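Long-range contacts in HTH-type transcriptional regulator mcbR (Escherichia coli UMEA 3718-1, PDB 4P9F), which represses expression of McbA by binding its promoter region, which prevents colanic acid overproduction and mucoidy, and is important for biofilm formation: residues Leu88-Leu93 / Ala135-Ser140; Val95-Pro100 / Arg139-Ile144. All coordinates share one frame; numbering follows the deposited sequence.

Contact 1: residues Leu88-Leu93 / Ala135-Ser140; sequences LMAVAL and AIYHRS
A90 packs its methyl against Y137: A90 CB lies 3.7 Å from Y137 CD1, approaching the ring obliquely, and their CA atoms are 5.2 Å apart. V91 CB comes within 4.3 Å of Y137 CE1. One turn before S140, I136 lies side by side with V91, the two branches pointing the same way and meeting through their CG2 methyls at 4.0 Å; in V91 this methyl stands anti to the backbone N. At the other end L93 CB packs 3.7 Å from S140 CB, which also rests 3.6 Å from A90 O.

No hydrogen bond crosses between the segments. S140 OG, turned back between its own N and carbonyl carbon (chi1 68°), reaches Y137 O at 2.6 Å, nearly in line with that carbonyl, which also accepts from S140 N. The Y137 hydroxyl is hydrogen-bonded to E87, a residue of the same helix as A90, and L198 of helix 191-210 packs on both V91 and Y137. A90 and S140, small residues, each take a larger partner, Y137 and L93, with V91 and I136 alongside. Helix 73-95 thus packs, mostly buried, on the last turn of helix 122-138 and the residues just after it, within the all-helical bundle of the FCD domain.

Contact 2: residues Val95-Pro100 / Arg139-Ile144; sequences VENLTP and RSNMPI
R139 and N97 bury the most surface here, and each offers the other a donor and an acceptor. N97 ND2 donates to R139 O at 2.9 Å, with an N-H...O angle of 156°; the oxygen lies almost in the amide plane, so the bond helps hold the amide at this rotation. In the other direction R139 NH2 meets N97 O at 2.8 Å, but the angle at the hydrogen is only 125° and the bond is weak. The guanidinium is set there by a chain bent at its second and third torsions, which folds it back toward the 95-100 loop. N97 CB lies at its edge, in plane, and T99 CG2 sits over one face, 4.2 Å from R139 NH2. The stronger partner of the arginine is D102, which makes a salt bridge with NE and also accepts from the backbone N of T99.

Both segments are largely connections that run into the next helix of the FCD domain: V95 to L98 form a type I turn, T99 is the N-cap of helix 100-119, and N141, with positive phi, follows the end of helix 122-138. With N97 replaced by an alanine, R139 O would probably lose its side-chain donor and the link between the two connections would weaken.

L98, third in buried area, starts off away from the other segment but brings its end back: L98 CD2 touches the aliphatic part of R139, 3.5 Å from R139 CG. The same ND2 of N97 that donates to R139 O also comes near N141, whose amide plane is turned 29° from that of N97; the ND2 atoms of N97 and N141, both donors, stand 3.4 Å apart without bonding. Besides its bond to Y137 O, S140 OG accepts from M142 N in an ST turn at 3.3 Å.

How the contacts relate
From the N terminus the chain passes the DNA-binding helix-turn-helix before helix 73-95, which carries the first half of contact 1; the 95-100 loop that follows holds the first half of contact 2. Helices 100-119 and 122-138 then bring the chain back, and contact 1 closes a span of 41 residues. Contact 2 closes a slightly shorter span of 38. It begins later on both sides (95-100 after 88-93, 139-144 after 135-140, with R139 and S140 shared), so the two closures cross and neither nests in the other. Their centres are 6 Å apart, and L93 CD1 touches M142 CE at 3.9 Å. Contact 1 joins helices 73-95 and 122-138; contact 2 joins the connections that lead into helices 100-119 and 143-156.

Contact 1: residues Leu88-Leu93 / Ala135-Ser140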
loop_
_atom_site.group_PDB
_atom_site.type_symbol
_atom_site.label_atom_id
_atom_site.label_comp_id
_atom_site.label_asym_id
_atom_site.label_seq_id
_atom_site.Cartn_x
_atom_site.Cartn_y
_atom_site.Cartn_z
ATOM N N LEU A 88 -4.912 -5.488 11.401
ATOM C CA LEU A 88 -6.060 -5.732 12.258
ATOM C C LEU A 88 -7.323 -5.908 11.411
ATOM O O LEU A 88 -8.199 -6.710 11.734
ATOM C CB LEU A 88 -6.238 -4.591 13.257
ATOM C CG LEU A 88 -5.162 -4.507 14.352
ATOM C CD1 LEU A 88 -5.523 -3.462 15.402
ATOM C CD2 LEU A 88 -4.949 -5.855 14.987
HETATM N N MSE A 89 -7.415 -5.149 10.327
HETATM C CA MSE A 89 -8.531 -5.298 9.392
HETATM C C MSE A 89 -8.477 -6.660 8.713
HETATM O O MSE A 89 -9.497 -7.354 8.600
HETATM C CB MSE A 89 -8.509 -4.189 8.326
HETATM C CG MSE A 89 -9.639 -4.269 7.298
HETATM SE SE MSE A 89 -9.346 -3.019 5.783
HETATM C CE MSE A 89 -8.169 -1.746 6.666
ATOM N N ALA A 90 -7.285 -7.031 8.254
ATOM C CA ALA A 90 -7.092 -8.328 7.632
ATOM C C ALA A 90 -7.460 -9.467 8.585
ATOM O O ALA A 90 -8.172 -10.393 8.199
ATOM C CB ALA A 90 -5.634 -8.489 7.148
ATOM N N VAL A 91 -6.985 -9.403 9.825
ATOM C CA VAL A 91 -7.231 -10.521 10.746
ATOM C C VAL A 91 -8.721 -10.656 11.089
ATOM O O VAL A 91 -9.206 -11.772 11.214
ATOM C CB VAL A 91 -6.381 -10.395 12.055
ATOM C CG1 VAL A 91 -6.954 -9.358 13.020
ATOM C CG2 VAL A 91 -6.263 -11.740 12.738
ATOM N N ALA A 92 -9.449 -9.537 11.180
ATOM C CA ALA A 92 -10.869 -9.583 11.523
ATOM C C ALA A 92 -11.681 -10.176 10.385
ATOM O O ALA A 92 -12.614 -10.925 10.625
ATOM C CB ALA A 92 -11.401 -8.188 11.890
ATOM N N LEU A 93 -11.307 -9.869 9.148
ATOM C CA LEU A 93 -12.020 -10.401 8.000
ATOM C C LEU A 93 -11.704 -11.872 7.768
ATOM O O LEU A 93 -12.519 -12.615 7.224
ATOM C CB LEU A 93 -11.653 -9.601 6.751
ATOM C CG LEU A 93 -12.144 -8.163 6.756
ATOM C CD1 LEU A 93 -11.615 -7.419 5.534
ATOM C CD2 LEU A 93 -13.670 -8.159 6.804
ATOM N N ALA A 135 -0.600 -16.238 6.035
ATOM C CA ALA A 135 -1.550 -17.321 5.863
ATOM C C ALA A 135 -2.904 -16.928 6.439
ATOM O O ALA A 135 -3.955 -17.253 5.876
ATOM C CB ALA A 135 -1.038 -18.606 6.525
ATOM N N ILE A 136 -2.880 -16.237 7.569
ATOM C CA ILE A 136 -4.111 -15.731 8.151
ATOM C C ILE A 136 -4.736 -14.696 7.224
ATOM O O ILE A 136 -5.904 -14.819 6.836
ATOM C CB ILE A 136 -3.867 -15.089 9.540
ATOM C CG1 ILE A 136 -3.372 -16.144 10.543
ATOM C CG2 ILE A 136 -5.143 -14.439 10.059
ATOM C CD1 ILE A 136 -2.840 -15.540 11.848
ATOM N N TYR A 137 -3.941 -13.690 6.860
ATOM C CA TYR A 137 -4.450 -12.534 6.128
ATOM C C TYR A 137 -5.054 -12.924 4.793
ATOM O O TYR A 137 -6.040 -12.324 4.369
ATOM C CB TYR A 137 -3.348 -11.495 5.909
ATOM C CG TYR A 137 -2.740 -10.960 7.180
ATOM C CD1 TYR A 137 -3.391 -11.088 8.401
ATOM C CD2 TYR A 137 -1.504 -10.326 7.158
ATOM C CE1 TYR A 137 -2.831 -10.598 9.567
ATOM C CE2 TYR A 137 -0.937 -9.831 8.314
ATOM C CZ TYR A 137 -1.605 -9.972 9.521
ATOM O OH TYR A 137 -1.024 -9.483 10.678
ATOM N N HIS A 138 -4.473 -13.934 4.143
ATOM C CA HIS A 138 -4.955 -14.372 2.844
ATOM C C HIS A 138 -6.406 -14.831 2.885
ATOM O O HIS A 138 -7.114 -14.703 1.883
ATOM C CB HIS A 138 -4.076 -15.505 2.288
ATOM C CG HIS A 138 -2.803 -15.033 1.656
ATOM N ND1 HIS A 138 -1.772 -15.888 1.330
ATOM C CD2 HIS A 138 -2.409 -13.800 1.257
ATOM C CE1 HIS A 138 -0.789 -15.198 0.774
ATOM N NE2 HIS A 138 -1.150 -13.930 0.718
ATOM N N ARG A 139 -6.852 -15.346 4.032
ATOM C CA ARG A 139 -8.232 -15.844 4.177
ATOM C C ARG A 139 -9.241 -14.707 4.338
ATOM O O ARG A 139 -10.434 -14.953 4.421
ATOM C CB ARG A 139 -8.346 -16.830 5.350
ATOM C CG ARG A 139 -7.498 -18.095 5.182
ATOM C CD ARG A 139 -7.920 -18.878 3.948
ATOM N NE ARG A 139 -9.374 -18.983 3.902
ATOM C CZ ARG A 139 -10.053 -19.790 3.101
ATOM N NH1 ARG A 139 -9.413 -20.597 2.261
ATOM N NH2 ARG A 139 -11.378 -19.798 3.152
ATOM N N SER A 140 -8.761 -13.465 4.377
ATOM C CA SER A 140 -9.649 -12.299 4.356
ATOM C C SER A 140 -10.281 -12.130 2.976
ATOM O O SER A 140 -11.206 -11.343 2.811
ATOM C CB SER A 140 -8.891 -11.020 4.697
ATOM O OG SER A 140 -7.982 -10.702 3.654
#

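Contact 2: residues Val95-Pro100 / Arg139-Ile144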
loop_
_atom_site.group_PDB
_atom_site.type_symbol
_atom_site.label_atom_id
_atom_site.label_comp_id
_atom_site.label_asym_id
_atom_site.label_seq_id
_atom_site.Cartn_x
_atom_site.Cartn_y
_atom_site.Cartn_z
ATOM N N VAL A 95 -11.302 -14.175 10.043
ATOM C CA VAL A 95 -11.960 -15.039 11.023
ATOM C C VAL A 95 -13.154 -15.827 10.470
ATOM O O VAL A 95 -13.242 -17.035 10.679
ATOM C CB VAL A 95 -12.431 -14.231 12.236
ATOM C CG1 VAL A 95 -13.287 -15.102 13.157
ATOM C CG2 VAL A 95 -11.229 -13.669 12.970
ATOM N N GLU A 96 -14.043 -15.162 9.742
ATOM C CA GLU A 96 -15.248 -15.822 9.254
ATOM C C GLU A 96 -14.982 -16.756 8.068
ATOM O O GLU A 96 -15.901 -17.419 7.588
ATOM C CB GLU A 96 -16.301 -14.782 8.870
ATOM N N ASN A 97 -13.732 -16.837 7.615
ATOM C CA ASN A 97 -13.400 -17.659 6.447
ATOM C C ASN A 97 -12.425 -18.790 6.736
ATOM O O ASN A 97 -12.146 -19.609 5.863
ATOM C CB ASN A 97 -12.812 -16.791 5.329
ATOM C CG ASN A 97 -13.802 -15.781 4.790
ATOM O OD1 ASN A 97 -15.004 -16.031 4.756
ATOM N ND2 ASN A 97 -13.299 -14.620 4.374
ATOM N N LEU A 98 -11.886 -18.825 7.947
ATOM C CA LEU A 98 -10.915 -19.849 8.320
ATOM C C LEU A 98 -11.577 -21.221 8.419
ATOM O O LEU A 98 -12.583 -21.374 9.105
ATOM C CB LEU A 98 -10.244 -19.483 9.649
ATOM C CG LEU A 98 -9.238 -18.333 9.537
ATOM C CD1 LEU A 98 -8.591 -18.055 10.865
ATOM C CD2 LEU A 98 -8.193 -18.714 8.526
ATOM N N THR A 99 -11.016 -22.208 7.724
ATOM C CA THR A 99 -11.523 -23.585 7.757
ATOM C C THR A 99 -10.758 -24.413 8.790
ATOM O O THR A 99 -9.699 -23.975 9.250
ATOM C CB THR A 99 -11.398 -24.259 6.372
ATOM O OG1 THR A 99 -10.012 -24.448 6.056
ATOM C CG2 THR A 99 -12.033 -23.391 5.300
ATOM N N PRO A 100 -11.279 -25.607 9.161
ATOM C CA PRO A 100 -10.464 -26.495 10.001
ATOM C C PRO A 100 -9.105 -26.777 9.364
ATOM O O PRO A 100 -8.097 -26.890 10.067
ATOM C CB PRO A 100 -11.310 -27.777 10.085
ATOM C CG PRO A 100 -12.704 -27.289 9.982
ATOM C CD PRO A 100 -12.663 -26.107 9.030
ATOM N N ARG A 139 -6.852 -15.346 4.032
ATOM C CA ARG A 139 -8.232 -15.844 4.177
ATOM C C ARG A 139 -9.241 -14.707 4.338
ATOM O O ARG A 139 -10.434 -14.953 4.421
ATOM C CB ARG A 139 -8.346 -16.830 5.350
ATOM C CG ARG A 139 -7.498 -18.095 5.182
ATOM C CD ARG A 139 -7.920 -18.878 3.948
ATOM N NE ARG A 139 -9.374 -18.983 3.902
ATOM C CZ ARG A 139 -10.053 -19.790 3.101
ATOM N NH1 ARG A 139 -9.413 -20.597 2.261
ATOM N NH2 ARG A 139 -11.378 -19.798 3.152
ATOM N N SER A 140 -8.761 -13.465 4.377
ATOM C CA SER A 140 -9.649 -12.299 4.356
ATOM C C SER A 140 -10.281 -12.130 2.976
ATOM O O SER A 140 -11.206 -11.343 2.811
ATOM C CB SER A 140 -8.891 -11.020 4.697
ATOM O OG SER A 140 -7.982 -10.702 3.654
ATOM N N ASN A 141 -9.746 -12.856 1.990
ATOM C CA ASN A 141 -10.149 -12.735 0.590
ATOM C C ASN A 141 -10.068 -11.286 0.091
ATOM O O ASN A 141 -10.866 -10.840 -0.734
ATOM C CB ASN A 141 -11.550 -13.322 0.382
ATOM C CG ASN A 141 -11.585 -14.819 0.632
ATOM O OD1 ASN A 141 -10.594 -15.513 0.389
ATOM N ND2 ASN A 141 -12.720 -15.326 1.115
HETATM N N MSE A 142 -9.070 -10.570 0.593
HETATM C CA MSE A 142 -8.743 -9.237 0.109
HETATM C C MSE A 142 -7.303 -9.194 -0.362
HETATM O O MSE A 142 -6.438 -8.768 0.400
HETATM C CB MSE A 142 -8.928 -8.206 1.221
HETATM C CG MSE A 142 -10.205 -8.368 1.979
HETATM SE SE MSE A 142 -11.561 -7.294 1.147
HETATM C CE MSE A 142 -11.114 -5.644 2.086
ATOM N N PRO A 143 -7.041 -9.617 -1.612
ATOM C CA PRO A 143 -5.688 -9.708 -2.187
ATOM C C PRO A 143 -4.933 -8.387 -2.208
ATOM O O PRO A 143 -3.717 -8.377 -2.019
ATOM C CB PRO A 143 -5.942 -10.182 -3.626
ATOM C CG PRO A 143 -7.304 -10.731 -3.621
ATOM C CD PRO A 143 -8.075 -10.011 -2.584
ATOM N N ILE A 144 -5.641 -7.290 -2.458
ATOM C CA ILE A 144 -5.013 -5.970 -2.485
ATOM C C ILE A 144 -4.608 -5.533 -1.074
ATOM O O ILE A 144 -3.530 -4.942 -0.869
ATOM C CB ILE A 144 -5.949 -4.923 -3.120
ATOM C CG1 ILE A 144 -6.300 -5.349 -4.555
ATOM C CG2 ILE A 144 -5.280 -3.561 -3.151
ATOM C CD1 ILE A 144 -7.207 -4.359 -5.287
#